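Local coordinates for protein monomethylamine methyltransferase MtmB1 (PDB 1NTH) that transfers the methyl group of monomethylamine to the corrinoid cofactor of its partner protein MtmC, a step in methanogenesis from methylamine, at residues K100-G105 with S253-D258; L208-N213 with D239-S244; G212-D217 with I246-G251; I276-T281 with H294-V299; Q426-V431 with E438-V443. One frame throughout, in Å; residues are numbered along the deposited sequence.

Overall arrangement
Contacts 1 to 4 belong to the TIM barrel and its nearest helices, whereas contact 5 lies at the far edge of the chain, its centre about 34 Å from those of contacts 1 and 4. Contacts 2 and 3 are overlapping parts of one interface between helices 210-214 and 240-251, sharing Gly212 and Asn213, their centres about 8 Å apart and both beside the third subunit. Contact 3 runs into contact 1 through Asp217 and Asp254, whose OD2 atoms are 2.5 Å apart. Contact 1 in turn meets contact 4 across neighbouring barrel strands, where Asp258 OD2 lies 2.7 Å from His294 ND1, a probable hydrogen bond. No bound ligand marks the active site within these contacts.

Contact 1: K100-G105 with S253-D258; sequences KEFVLG and SDIIMD
Phe102 is the first residue along 100-105 to meet Ile255, and it does so with the root of its side chain: its CB lies 3.9 Å from Ile255 CD1, a distance made less certain by the two conformers modelled for that isoleucine. With CG lodged between the backbone N and the carbonyl carbon (chi1 58°), the phenyl ring stands off the strand and turns one face to the isoleucine. Ile255 CG2 lies 4.2 Å above the plane of the Phe102 ring, displaced toward the rim. A large flat apolar group suits this buried place, since Trp293 also packs against the ring and Leu329 touches it. Val103 points away, toward the exposed side of the strand. Leu104 returns to the interior; its CG lies in plane at the edge of the Phe102 ring, and its CD2 reaches within 4.4 Å of Ile255 CG2. CG2 of Ile255 thus faces both the Phe102 ring and Leu104, while its CD1 touches Phe102 CB. Gly105 follows the strand with a positive phi of 83°, at which a beta carbon would collide with Leu104 O. Arg108 of the second subunit also packs on Ile255, so this residue lies next to the subunit interface. Strand 101-104 pairs antiparallel with 111-114, and the residues under it, Ser227, Ile255, Trp293 and Leu329, all stand at or just before the starts of parallel strands. This is consistent with a beta-hairpin laid as a hydrophobic lid over the N-terminal end of a TIM barrel.

Contact 2: L208-N213 with D239-S244; sequences LSAQGN and DLDAIS
A carboxylate reaching from one helix to the start of another makes this contact, which joins the short helix 210-214 to helix 240-251, the helix leading to barrel strand 255-259: Asp241, in the first turn of helix 240-251, accepts from the N-H of Ala210 at the beginning of helix 210-214. Ala210 N lies 3.1 Å from Asp241 OD2, with an N-H...O angle of 141°. The donor comes from above the carboxylate plane, 49° out of it, and the methyl group of Ala210 lies against the same carboxylate, its CB 3.6 Å from Asp241 CG. A residue no bigger than alanine suits a place where the backbones come this near. Asp241 OD2 carries a second bond, for water 1 donates to it at 2.9 Å and also to Leu208 O at 2.6 Å, tying the residues before the helix to the same oxygen. Ser209 occupies the N-cap and turns its hydroxyl back, its OG taking the N-H of Gly212 at 3.0 Å, while Glu176 is hydrogen-bonded to that hydroxyl. The N-terminal N-H groups are therefore shared between a serine cap at the helix's own start and an aspartate from the other helix, and the helix start would be expected to stabilise the negative charge of Asp241. Helix 240-251, entered from strand 237-238, rests against helix 9-18 through Leu240 and Ile243, while Gln211 of the third subunit packs on Ala210.

Contact 3: G212-D217 with I246-G251; sequences GNISAD and IAHYKG
Apolar packing between Ile214 and His248 dominates here, and it is a CH-pi contact. Ile214 CG2 sits 3.6 Å from the centroid of the His248 ring and 10° off its normal, nearly over the middle of one face. CG of His248 is anti to its own backbone N (chi1 165°), which sends the ring across to helix 210-214, where the isoleucine and histidine run antiparallel, side by side. More loosely, Asn213 CB lies 4.3 Å from the hydroxyl oxygen OH of Tyr249, a group hydrogen-bonded to the carbonyl of Glu229.

The polar approaches are of a different kind. Ile214 O is 3.3 Å from His248 CE1, and Asp217 OD2 is 3.7 Å from the same carbon, its carboxylate turned 41° against the ring. The Asp217 oxygen is held by Asn252 and also crowds the carboxylate of Asp254. Gly212 O takes both the N-H and the hydroxyl of Ser215 from the same face, Ser215 OG lying at 2.8 Å.

A glycine in place of His248 would probably leave Ile214 without the flat surface under its methyl group and open a gap toward Lys181 of the third subunit. Against these two segments, then, the imidazole works as a platform for the isoleucine methyl, while Ile214 O and Asp217 OD2 come near its CE1 without a hydrogen bond to the ring; the close approach of Asp217 to Asp254 would probably need a shared proton or other compensation.

Contact 4: I276-T281 with H294-V299; sequences IVDVAT and HLDGPV
Asp278 and Asp296 both carry CG anti to the backbone N (chi1 -162° and -166°), which throws their carboxylates at each other from helix and strand. The planes stand 69° apart, and Asp278 OD2 comes within 2.4 Å of Asp296 OD2, an unusually close approach for two acid oxygens. Aspartate suits both positions because other groups grip the pair: Asp296 OD2 is in a salt bridge with Arg361, and Asp296 OD1 receives the N-H of Gly297 at 2.6 Å, from above the carboxylate plane. Pro298 CG closes in on Asp278 OD2 at 3.7 Å. With an alanine in place of Asp296, the arginine would probably be left without its carboxylate mate and Asp278 without the acid that faces it.

A water extends the polar patch. Water 2 is hydrogen-bonded to Asp278 OD1 at 2.8 Å and meets the ring of His294 in plane at its edge, 2.7 Å from NE2, with Thr281 OG1 also bonded to it. On one face of that ring lies Thr281 O, 3.8 Å from His294 CE1. The other nitrogen of His294 bonds Asp258 on the neighbouring strand. Helix 271-288 is the crossover of the beta-alpha-beta unit that leads into strand 293-300, and helix 309-325 flanks the acid pair through Ile314, which touches both Asp278 and Pro298.

Contact 5: Q426-V431 with E438-V443; sequences QECYDV and EEYMQV
The sulfur of Cys428 lies beside the aromatic ring of Tyr440 in a sulfur-aromatic contact, with SG 4.6 Å from the ring centroid and 63° off the normal, so the approach is oblique. It clasps the two ends of a beta-hairpin linking two helices: helix 425-428 ends, the short antiparallel strands 429-430 and 435-436 form the hairpin, and helix 438-454 follows. Cys428 SG stands between its backbone N and carbonyl carbon (chi1 59°), which aims it across the turn to within 3.6 Å of Tyr440 CD2. Cysteine fits because its small, polarisable sulfur can nestle against a ring in a buried spot. Tyr429 adds a second aromatic group, its CE1 4.2 Å from Tyr440 CD2, and Phe425 packs against its ring. The Thr437 hydroxyl, just before the second helix, is hydrogen-bonded both to the carbonyl of Cys428 and to the N-H of Tyr440, pinning the ends together. A tyrosine suits the second helix since its ring packs against Cys428, Tyr429 and Met381 while its hydroxyl reaches out to a hydrogen bond with Glu382. Cys428 O lies at the edge of the Tyr440 ring, in its plane, and 4.0 Å from Tyr440 CB.

Contact 1: K100-G105 with S253-D258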
# COMPACT_ATOMS: atom_id res chain seq x y z
N LYS A 100 -22.83 7.47 -11.63
CA LYS A 100 -24.05 7.14 -10.89
C LYS A 100 -23.94 7.36 -9.39
O LYS A 100 -24.88 7.84 -8.75
CB LYS A 100 -24.44 5.69 -11.15
CG LYS A 100 -24.75 5.37 -12.60
CD LYS A 100 -25.95 6.14 -13.10
CE LYS A 100 -26.32 5.72 -14.51
NZ LYS A 100 -27.49 6.46 -15.04
N GLU A 101 -22.79 7.00 -8.82
CA GLU A 101 -22.57 7.14 -7.39
C GLU A 101 -21.08 7.04 -7.12
O GLU A 101 -20.30 6.68 -8.01
CB GLU A 101 -23.30 6.02 -6.64
CG GLU A 101 -22.73 4.63 -6.89
CD GLU A 101 -23.49 3.53 -6.16
OE1 GLU A 101 -24.52 3.06 -6.69
OE2 GLU A 101 -23.07 3.15 -5.05
N PHE A 102 -20.67 7.37 -5.90
CA PHE A 102 -19.27 7.27 -5.54
C PHE A 102 -19.11 7.33 -4.03
O PHE A 102 -20.06 7.64 -3.31
CB PHE A 102 -18.44 8.37 -6.22
CG PHE A 102 -18.89 9.77 -5.92
CD1 PHE A 102 -18.49 10.42 -4.76
CD2 PHE A 102 -19.72 10.45 -6.81
CE1 PHE A 102 -18.90 11.73 -4.49
CE2 PHE A 102 -20.14 11.75 -6.55
CZ PHE A 102 -19.73 12.39 -5.39
N VAL A 103 -17.92 7.01 -3.56
CA VAL A 103 -17.61 7.01 -2.14
C VAL A 103 -16.60 8.11 -1.82
O VAL A 103 -15.64 8.31 -2.57
CB VAL A 103 -17.02 5.65 -1.70
CG1 VAL A 103 -16.54 5.72 -0.26
CG2 VAL A 103 -18.07 4.56 -1.86
N LEU A 104 -16.83 8.82 -0.73
CA LEU A 104 -15.92 9.87 -0.28
C LEU A 104 -15.35 9.42 1.06
O LEU A 104 -16.05 8.83 1.87
CB LEU A 104 -16.66 11.20 -0.10
CG LEU A 104 -17.18 11.86 -1.38
CD1 LEU A 104 -17.98 13.10 -1.02
CD2 LEU A 104 -16.00 12.22 -2.28
N GLY A 105 -14.06 9.69 1.27
CA GLY A 105 -13.44 9.30 2.52
C GLY A 105 -13.00 7.84 2.49
O GLY A 105 -13.15 7.16 1.47
N SER A 253 -7.28 9.50 -11.51
CA SER A 253 -8.51 8.79 -11.13
C SER A 253 -9.16 9.46 -9.91
O SER A 253 -9.72 8.79 -9.04
CB SER A 253 -8.20 7.32 -10.82
OG SER A 253 -9.38 6.52 -10.91
N ASP A 254 -9.08 10.79 -9.86
CA ASP A 254 -9.67 11.56 -8.76
C ASP A 254 -11.15 11.84 -8.96
O ASP A 254 -11.62 12.02 -10.09
CB ASP A 254 -8.99 12.93 -8.62
CG ASP A 254 -7.57 12.86 -8.10
OD1 ASP A 254 -7.27 11.97 -7.28
OD2 ASP A 254 -6.76 13.73 -8.49
N ILE A 255 -11.90 11.87 -7.86
CA ILE A 255 -13.32 12.23 -7.93
C ILE A 255 -13.28 13.72 -8.26
O ILE A 255 -12.62 14.49 -7.57
CB ILE A 255 -14.03 12.01 -6.57
CG1 ILE A 255 -14.17 10.52 -6.29
CG2 ILE A 255 -15.39 12.70 -6.59
CD1 ILE A 255 -14.99 9.76 -7.30
N ILE A 256 -13.98 14.11 -9.32
CA ILE A 256 -13.98 15.51 -9.75
C ILE A 256 -15.26 16.27 -9.43
O ILE A 256 -16.36 15.82 -9.76
CB ILE A 256 -13.73 15.60 -11.28
CG1 ILE A 256 -12.34 15.06 -11.61
CG2 ILE A 256 -13.87 17.05 -11.75
CD1 ILE A 256 -12.05 14.99 -13.10
N MET A 257 -15.10 17.42 -8.78
CA MET A 257 -16.23 18.28 -8.47
C MET A 257 -16.09 19.55 -9.28
O MET A 257 -15.20 20.36 -9.03
CB MET A 257 -16.28 18.64 -6.98
CG MET A 257 -17.48 19.53 -6.64
SD MET A 257 -17.25 20.54 -5.16
CE MET A 257 -16.24 21.87 -5.84
N ASP A 258 -16.95 19.71 -10.28
CA ASP A 258 -16.95 20.91 -11.11
C ASP A 258 -17.91 21.87 -10.41
O ASP A 258 -18.95 21.45 -9.92
CB ASP A 258 -17.46 20.57 -12.51
CG ASP A 258 -17.81 21.80 -13.32
OD1 ASP A 258 -17.01 22.20 -14.20
OD2 ASP A 258 -18.90 22.37 -13.08

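Contact 2: L208-N213 with D239-S244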
# COMPACT_ATOMS: atom_id res chain seq x y z
N LEU A 208 -4.56 28.89 -6.18
CA LEU A 208 -5.38 29.52 -7.21
C LEU A 208 -4.90 29.22 -8.63
O LEU A 208 -5.69 29.21 -9.57
CB LEU A 208 -5.42 31.04 -7.00
CG LEU A 208 -5.96 31.54 -5.66
CD1 LEU A 208 -5.89 33.06 -5.62
CD2 LEU A 208 -7.39 31.06 -5.46
N SER A 209 -3.60 28.96 -8.77
CA SER A 209 -3.03 28.67 -10.09
C SER A 209 -3.14 27.19 -10.41
O SER A 209 -3.39 26.36 -9.53
CB SER A 209 -1.56 29.07 -10.13
OG SER A 209 -0.77 28.19 -9.35
N ALA A 210 -2.94 26.85 -11.68
CA ALA A 210 -3.00 25.46 -12.10
C ALA A 210 -1.89 24.67 -11.41
O ALA A 210 -2.14 23.57 -10.90
CB ALA A 210 -2.83 25.36 -13.62
N GLN A 211 -0.68 25.22 -11.37
CA GLN A 211 0.42 24.50 -10.74
C GLN A 211 0.15 24.28 -9.26
O GLN A 211 0.50 23.23 -8.72
CB GLN A 211 1.75 25.24 -10.95
CG GLN A 211 1.88 26.59 -10.26
CD GLN A 211 3.00 27.41 -10.86
OE1 GLN A 211 3.02 27.65 -12.07
NE2 GLN A 211 3.95 27.83 -10.03
N GLY A 212 -0.48 25.25 -8.61
CA GLY A 212 -0.79 25.10 -7.20
C GLY A 212 -1.82 24.00 -6.97
O GLY A 212 -1.64 23.15 -6.09
N ASN A 213 -2.89 24.00 -7.75
CA ASN A 213 -3.93 22.99 -7.60
C ASN A 213 -3.42 21.59 -7.91
O ASN A 213 -3.77 20.63 -7.23
CB ASN A 213 -5.13 23.31 -8.50
CG ASN A 213 -5.85 24.58 -8.08
OD1 ASN A 213 -6.08 24.81 -6.90
ND2 ASN A 213 -6.20 25.41 -9.06
N ASP A 239 -11.18 29.14 -18.29
CA ASP A 239 -9.80 29.53 -18.58
C ASP A 239 -9.00 28.25 -18.82
O ASP A 239 -9.41 27.17 -18.39
CB ASP A 239 -9.22 30.31 -17.40
CG ASP A 239 -9.36 29.56 -16.08
OD1 ASP A 239 -10.51 29.24 -15.69
OD2 ASP A 239 -8.33 29.30 -15.44
N LEU A 240 -7.87 28.37 -19.51
CA LEU A 240 -7.06 27.19 -19.80
C LEU A 240 -6.45 26.51 -18.58
O LEU A 240 -6.19 25.31 -18.60
CB LEU A 240 -5.96 27.53 -20.82
CG LEU A 240 -6.50 27.80 -22.23
CD1 LEU A 240 -5.34 28.04 -23.19
CD2 LEU A 240 -7.33 26.62 -22.70
N ASP A 241 -6.21 27.27 -17.51
CA ASP A 241 -5.66 26.68 -16.29
C ASP A 241 -6.59 25.56 -15.82
O ASP A 241 -6.13 24.48 -15.45
CB ASP A 241 -5.54 27.75 -15.19
CG ASP A 241 -4.16 28.36 -15.12
OD1 ASP A 241 -3.50 28.49 -16.17
OD2 ASP A 241 -3.72 28.73 -14.00
N ALA A 242 -7.89 25.81 -15.85
CA ALA A 242 -8.87 24.82 -15.42
C ALA A 242 -8.82 23.57 -16.29
O ALA A 242 -8.95 22.45 -15.80
CB ALA A 242 -10.28 25.42 -15.46
N ILE A 243 -8.62 23.76 -17.59
CA ILE A 243 -8.55 22.64 -18.52
C ILE A 243 -7.38 21.71 -18.21
O ILE A 243 -7.50 20.48 -18.32
CB ILE A 243 -8.46 23.16 -19.98
CG1 ILE A 243 -9.70 24.01 -20.31
CG2 ILE A 243 -8.36 22.00 -20.96
CD1 ILE A 243 -11.02 23.28 -20.15
N SER A 244 -6.24 22.29 -17.83
CA SER A 244 -5.07 21.48 -17.49
C SER A 244 -5.29 20.79 -16.15
O SER A 244 -4.85 19.66 -15.96
CB SER A 244 -3.81 22.34 -17.42
OG SER A 244 -3.31 22.59 -18.72
O HOH W 1 -5.86 28.95 -12.11

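Contact 3: G212-D217 with I246-G251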
# COMPACT_ATOMS: atom_id res chain seq x y z
N GLY A 212 -0.48 25.25 -8.61
CA GLY A 212 -0.79 25.10 -7.20
C GLY A 212 -1.82 24.00 -6.97
O GLY A 212 -1.64 23.15 -6.09
N ASN A 213 -2.89 24.00 -7.75
CA ASN A 213 -3.93 22.99 -7.60
C ASN A 213 -3.42 21.59 -7.91
O ASN A 213 -3.77 20.63 -7.23
CB ASN A 213 -5.13 23.31 -8.50
CG ASN A 213 -5.85 24.58 -8.08
OD1 ASN A 213 -6.08 24.81 -6.90
ND2 ASN A 213 -6.20 25.41 -9.06
N ILE A 214 -2.58 21.49 -8.94
CA ILE A 214 -2.04 20.20 -9.35
C ILE A 214 -1.09 19.58 -8.31
O ILE A 214 -0.94 18.36 -8.26
CB ILE A 214 -1.34 20.35 -10.73
CG1 ILE A 214 -2.41 20.61 -11.80
CG2 ILE A 214 -0.53 19.10 -11.08
CD1 ILE A 214 -1.87 20.98 -13.17
N SER A 215 -0.49 20.41 -7.46
CA SER A 215 0.43 19.91 -6.44
C SER A 215 -0.29 19.36 -5.21
O SER A 215 0.34 18.71 -4.37
CB SER A 215 1.39 21.01 -5.99
OG SER A 215 0.72 21.95 -5.15
N ALA A 216 -1.59 19.59 -5.11
CA ALA A 216 -2.37 19.16 -3.95
C ALA A 216 -2.46 17.66 -3.67
O ALA A 216 -2.58 17.26 -2.52
CB ALA A 216 -3.77 19.76 -4.01
N ASP A 217 -2.45 16.83 -4.71
CA ASP A 217 -2.51 15.38 -4.49
C ASP A 217 -1.16 14.95 -3.92
O ASP A 217 -0.13 15.09 -4.58
CB ASP A 217 -2.77 14.62 -5.79
CG ASP A 217 -4.25 14.55 -6.16
OD1 ASP A 217 -5.09 14.87 -5.30
OD2 ASP A 217 -4.56 14.15 -7.30
N ILE A 246 -8.11 19.77 -14.99
CA ILE A 246 -9.02 18.66 -15.25
C ILE A 246 -8.25 17.45 -15.77
O ILE A 246 -8.50 16.32 -15.34
CB ILE A 246 -10.08 19.06 -16.30
CG1 ILE A 246 -11.06 20.06 -15.68
CG2 ILE A 246 -10.82 17.82 -16.81
CD1 ILE A 246 -11.84 20.88 -16.71
N ALA A 247 -7.30 17.68 -16.68
CA ALA A 247 -6.51 16.59 -17.24
C ALA A 247 -5.74 15.87 -16.13
O ALA A 247 -5.56 14.65 -16.17
CB ALA A 247 -5.53 17.13 -18.27
N HIS A 248 -5.27 16.65 -15.16
CA HIS A 248 -4.53 16.10 -14.03
C HIS A 248 -5.42 15.24 -13.14
O HIS A 248 -5.05 14.11 -12.78
CB HIS A 248 -3.92 17.25 -13.23
CG HIS A 248 -3.44 16.85 -11.87
ND1 HIS A 248 -4.05 17.30 -10.71
CD2 HIS A 248 -2.43 16.04 -11.48
CE1 HIS A 248 -3.42 16.78 -9.67
NE2 HIS A 248 -2.44 16.01 -10.11
N TYR A 249 -6.60 15.75 -12.79
CA TYR A 249 -7.53 15.00 -11.94
C TYR A 249 -7.91 13.67 -12.62
O TYR A 249 -7.93 12.62 -11.98
CB TYR A 249 -8.80 15.81 -11.69
CG TYR A 249 -8.64 17.05 -10.83
CD1 TYR A 249 -9.62 18.05 -10.85
CD2 TYR A 249 -7.56 17.22 -9.97
CE1 TYR A 249 -9.52 19.18 -10.05
CE2 TYR A 249 -7.45 18.37 -9.15
CZ TYR A 249 -8.44 19.34 -9.20
OH TYR A 249 -8.36 20.46 -8.41
N LYS A 250 -8.21 13.73 -13.91
CA LYS A 250 -8.58 12.53 -14.66
C LYS A 250 -7.44 11.53 -14.67
O LYS A 250 -7.65 10.33 -14.48
CB LYS A 250 -8.94 12.90 -16.11
CG LYS A 250 -10.25 13.67 -16.25
CD LYS A 250 -10.36 14.32 -17.63
CE LYS A 250 -10.44 13.30 -18.76
NZ LYS A 250 -11.68 12.48 -18.69
N GLY A 251 -6.22 12.03 -14.88
CA GLY A 251 -5.06 11.17 -14.93
C GLY A 251 -4.70 10.49 -13.63
O GLY A 251 -3.91 9.54 -13.62

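Contact 4: I276-T281 with H294-V299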
# COMPACT_ATOMS: atom_id res chain seq x y z
N ILE A 276 -31.66 29.15 -16.52
CA ILE A 276 -31.36 28.51 -17.80
C ILE A 276 -29.85 28.31 -17.87
O ILE A 276 -29.37 27.24 -18.26
CB ILE A 276 -31.81 29.40 -18.99
CG1 ILE A 276 -33.33 29.44 -19.05
CG2 ILE A 276 -31.22 28.88 -20.30
CD1 ILE A 276 -33.88 30.38 -20.12
N VAL A 277 -29.10 29.33 -17.47
CA VAL A 277 -27.64 29.25 -17.47
C VAL A 277 -27.19 28.18 -16.48
O VAL A 277 -26.28 27.40 -16.77
CB VAL A 277 -27.00 30.60 -17.07
CG1 VAL A 277 -25.53 30.42 -16.73
CG2 VAL A 277 -27.15 31.60 -18.20
N ASP A 278 -27.84 28.14 -15.32
CA ASP A 278 -27.50 27.17 -14.28
C ASP A 278 -27.65 25.74 -14.81
O ASP A 278 -26.78 24.90 -14.61
CB ASP A 278 -28.38 27.38 -13.05
CG ASP A 278 -27.82 26.71 -11.81
OD1 ASP A 278 -26.81 25.99 -11.92
OD2 ASP A 278 -28.40 26.91 -10.72
N VAL A 279 -28.77 25.46 -15.48
CA VAL A 279 -28.99 24.13 -16.03
C VAL A 279 -27.89 23.84 -17.06
O VAL A 279 -27.33 22.75 -17.10
CB VAL A 279 -30.39 24.01 -16.69
CG1 VAL A 279 -30.50 22.71 -17.49
CG2 VAL A 279 -31.46 24.06 -15.61
N ALA A 280 -27.58 24.84 -17.88
CA ALA A 280 -26.55 24.68 -18.90
C ALA A 280 -25.18 24.37 -18.29
O ALA A 280 -24.43 23.57 -18.85
CB ALA A 280 -26.46 25.95 -19.76
N THR A 281 -24.86 24.98 -17.16
CA THR A 281 -23.56 24.73 -16.54
C THR A 281 -23.51 23.40 -15.79
O THR A 281 -22.43 22.83 -15.62
CB THR A 281 -23.10 25.91 -15.63
OG1 THR A 281 -24.04 26.12 -14.57
CG2 THR A 281 -22.99 27.18 -16.46
N HIS A 294 -21.45 18.02 -9.64
CA HIS A 294 -21.39 19.46 -9.86
C HIS A 294 -21.90 20.26 -8.67
O HIS A 294 -22.96 19.96 -8.13
CB HIS A 294 -22.22 19.83 -11.10
CG HIS A 294 -22.32 21.30 -11.34
ND1 HIS A 294 -21.27 22.05 -11.84
CD2 HIS A 294 -23.33 22.17 -11.12
CE1 HIS A 294 -21.64 23.31 -11.92
NE2 HIS A 294 -22.88 23.42 -11.49
N LEU A 295 -21.13 21.27 -8.29
CA LEU A 295 -21.49 22.13 -7.17
C LEU A 295 -22.02 23.45 -7.71
O LEU A 295 -21.33 24.15 -8.46
CB LEU A 295 -20.27 22.40 -6.29
CG LEU A 295 -20.54 23.28 -5.07
CD1 LEU A 295 -21.40 22.54 -4.06
CD2 LEU A 295 -19.22 23.68 -4.46
N ASP A 296 -23.24 23.79 -7.32
CA ASP A 296 -23.90 25.02 -7.74
C ASP A 296 -23.68 26.07 -6.65
O ASP A 296 -23.04 25.79 -5.63
CB ASP A 296 -25.39 24.75 -7.93
CG ASP A 296 -26.12 25.85 -8.69
OD1 ASP A 296 -25.50 26.88 -9.04
OD2 ASP A 296 -27.33 25.68 -8.92
N GLY A 297 -24.20 27.27 -6.87
CA GLY A 297 -24.06 28.32 -5.88
C GLY A 297 -24.56 29.64 -6.45
O GLY A 297 -23.79 30.59 -6.55
N PRO A 298 -25.84 29.73 -6.84
CA PRO A 298 -26.37 30.98 -7.40
C PRO A 298 -26.17 32.10 -6.39
O PRO A 298 -26.51 31.95 -5.22
CB PRO A 298 -27.85 30.66 -7.62
CG PRO A 298 -27.86 29.17 -7.80
CD PRO A 298 -26.90 28.72 -6.73
N VAL A 299 -25.62 33.22 -6.83
CA VAL A 299 -25.37 34.33 -5.92
C VAL A 299 -26.01 35.63 -6.39
O VAL A 299 -26.07 35.90 -7.59
CB VAL A 299 -23.85 34.51 -5.71
CG1 VAL A 299 -23.18 34.83 -7.04
CG2 VAL A 299 -23.59 35.60 -4.69
O HOH W 2 -24.10 25.85 -11.44

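Contact 5: Q426-V431 with E438-V443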
# COMPACT_ATOMS: atom_id res chain seq x y z
N GLN A 426 -12.68 32.37 17.34
CA GLN A 426 -12.06 32.63 18.64
C GLN A 426 -13.00 33.32 19.63
O GLN A 426 -12.83 33.19 20.84
CB GLN A 426 -10.81 33.50 18.47
CG GLN A 426 -9.65 32.86 17.70
CD GLN A 426 -9.70 33.13 16.20
OE1 GLN A 426 -8.66 33.16 15.53
NE2 GLN A 426 -10.90 33.31 15.66
N GLU A 427 -13.99 34.03 19.11
CA GLU A 427 -14.94 34.75 19.97
C GLU A 427 -16.16 33.95 20.40
O GLU A 427 -16.68 34.18 21.50
CB GLU A 427 -15.39 36.04 19.27
CG GLU A 427 -14.26 36.98 18.90
CD GLU A 427 -14.74 38.24 18.19
OE1 GLU A 427 -15.39 38.12 17.13
OE2 GLU A 427 -14.46 39.35 18.69
N CYS A 428 -16.64 33.03 19.57
CA CYS A 428 -17.82 32.26 19.93
C CYS A 428 -17.55 30.80 20.26
O CYS A 428 -18.48 30.01 20.42
CB CYS A 428 -18.89 32.38 18.85
SG CYS A 428 -18.40 31.82 17.21
N TYR A 429 -16.28 30.44 20.35
CA TYR A 429 -15.86 29.09 20.70
C TYR A 429 -14.74 29.17 21.72
O TYR A 429 -14.02 30.16 21.79
CB TYR A 429 -15.29 28.33 19.49
CG TYR A 429 -16.26 27.43 18.76
CD1 TYR A 429 -17.31 27.95 18.01
CD2 TYR A 429 -16.09 26.04 18.78
CE1 TYR A 429 -18.18 27.13 17.31
CE2 TYR A 429 -16.96 25.20 18.08
CZ TYR A 429 -17.99 25.75 17.34
OH TYR A 429 -18.85 24.95 16.62
N ASP A 430 -14.62 28.12 22.53
CA ASP A 430 -13.52 28.03 23.49
C ASP A 430 -12.51 27.27 22.64
O ASP A 430 -12.61 26.06 22.46
CB ASP A 430 -13.95 27.24 24.73
CG ASP A 430 -14.97 27.99 25.56
OD1 ASP A 430 -14.74 29.18 25.86
OD2 ASP A 430 -16.01 27.40 25.93
N VAL A 431 -11.55 28.00 22.07
CA VAL A 431 -10.54 27.43 21.19
C VAL A 431 -9.78 26.21 21.72
O VAL A 431 -9.52 25.27 20.97
CB VAL A 431 -9.51 28.50 20.76
CG1 VAL A 431 -8.47 27.88 19.84
CG2 VAL A 431 -10.22 29.64 20.06
N GLU A 438 -21.67 29.21 25.53
CA GLU A 438 -23.08 29.11 25.89
C GLU A 438 -23.86 30.14 25.09
O GLU A 438 -25.02 29.92 24.75
CB GLU A 438 -23.25 29.36 27.40
CG GLU A 438 -22.79 28.20 28.27
CD GLU A 438 -22.81 28.54 29.74
OE1 GLU A 438 -23.61 29.41 30.14
OE2 GLU A 438 -22.04 27.92 30.51
N GLU A 439 -23.21 31.26 24.80
CA GLU A 439 -23.84 32.32 24.03
C GLU A 439 -24.29 31.78 22.67
O GLU A 439 -25.43 31.99 22.26
CB GLU A 439 -22.87 33.48 23.80
CG GLU A 439 -23.47 34.65 23.04
CD GLU A 439 -22.43 35.67 22.61
OE1 GLU A 439 -21.60 36.06 23.45
OE2 GLU A 439 -22.44 36.07 21.43
N TYR A 440 -23.40 31.09 21.98
CA TYR A 440 -23.73 30.54 20.67
C TYR A 440 -24.84 29.50 20.80
O TYR A 440 -25.76 29.46 19.98
CB TYR A 440 -22.50 29.89 20.02
CG TYR A 440 -22.55 29.91 18.50
CD1 TYR A 440 -23.77 29.98 17.82
CD2 TYR A 440 -21.38 29.86 17.74
CE1 TYR A 440 -23.82 30.01 16.43
CE2 TYR A 440 -21.42 29.89 16.34
CZ TYR A 440 -22.65 29.97 15.70
OH TYR A 440 -22.71 30.02 14.32
N MET A 441 -24.75 28.66 21.82
CA MET A 441 -25.76 27.63 22.02
C MET A 441 -27.14 28.25 22.21
O MET A 441 -28.14 27.71 21.73
CB MET A 441 -25.39 26.78 23.23
CG MET A 441 -24.16 25.91 22.99
SD MET A 441 -23.53 25.12 24.48
CE MET A 441 -24.79 23.91 24.79
N GLN A 442 -27.20 29.39 22.89
CA GLN A 442 -28.47 30.08 23.11
C GLN A 442 -29.00 30.65 21.80
O GLN A 442 -30.20 30.60 21.53
CB GLN A 442 -28.29 31.20 24.14
CG GLN A 442 -28.02 30.72 25.56
CD GLN A 442 -27.78 31.86 26.53
OE1 GLN A 442 -28.18 33.00 26.28
NE2 GLN A 442 -27.13 31.56 27.65
N VAL A 443 -28.10 31.20 20.99
CA VAL A 443 -28.48 31.76 19.70
C VAL A 443 -29.03 30.64 18.82
O VAL A 443 -30.04 30.80 18.13
CB VAL A 443 -27.26 32.41 18.99
CG1 VAL A 443 -27.62 32.80 17.56
CG2 VAL A 443 -26.81 33.64 19.76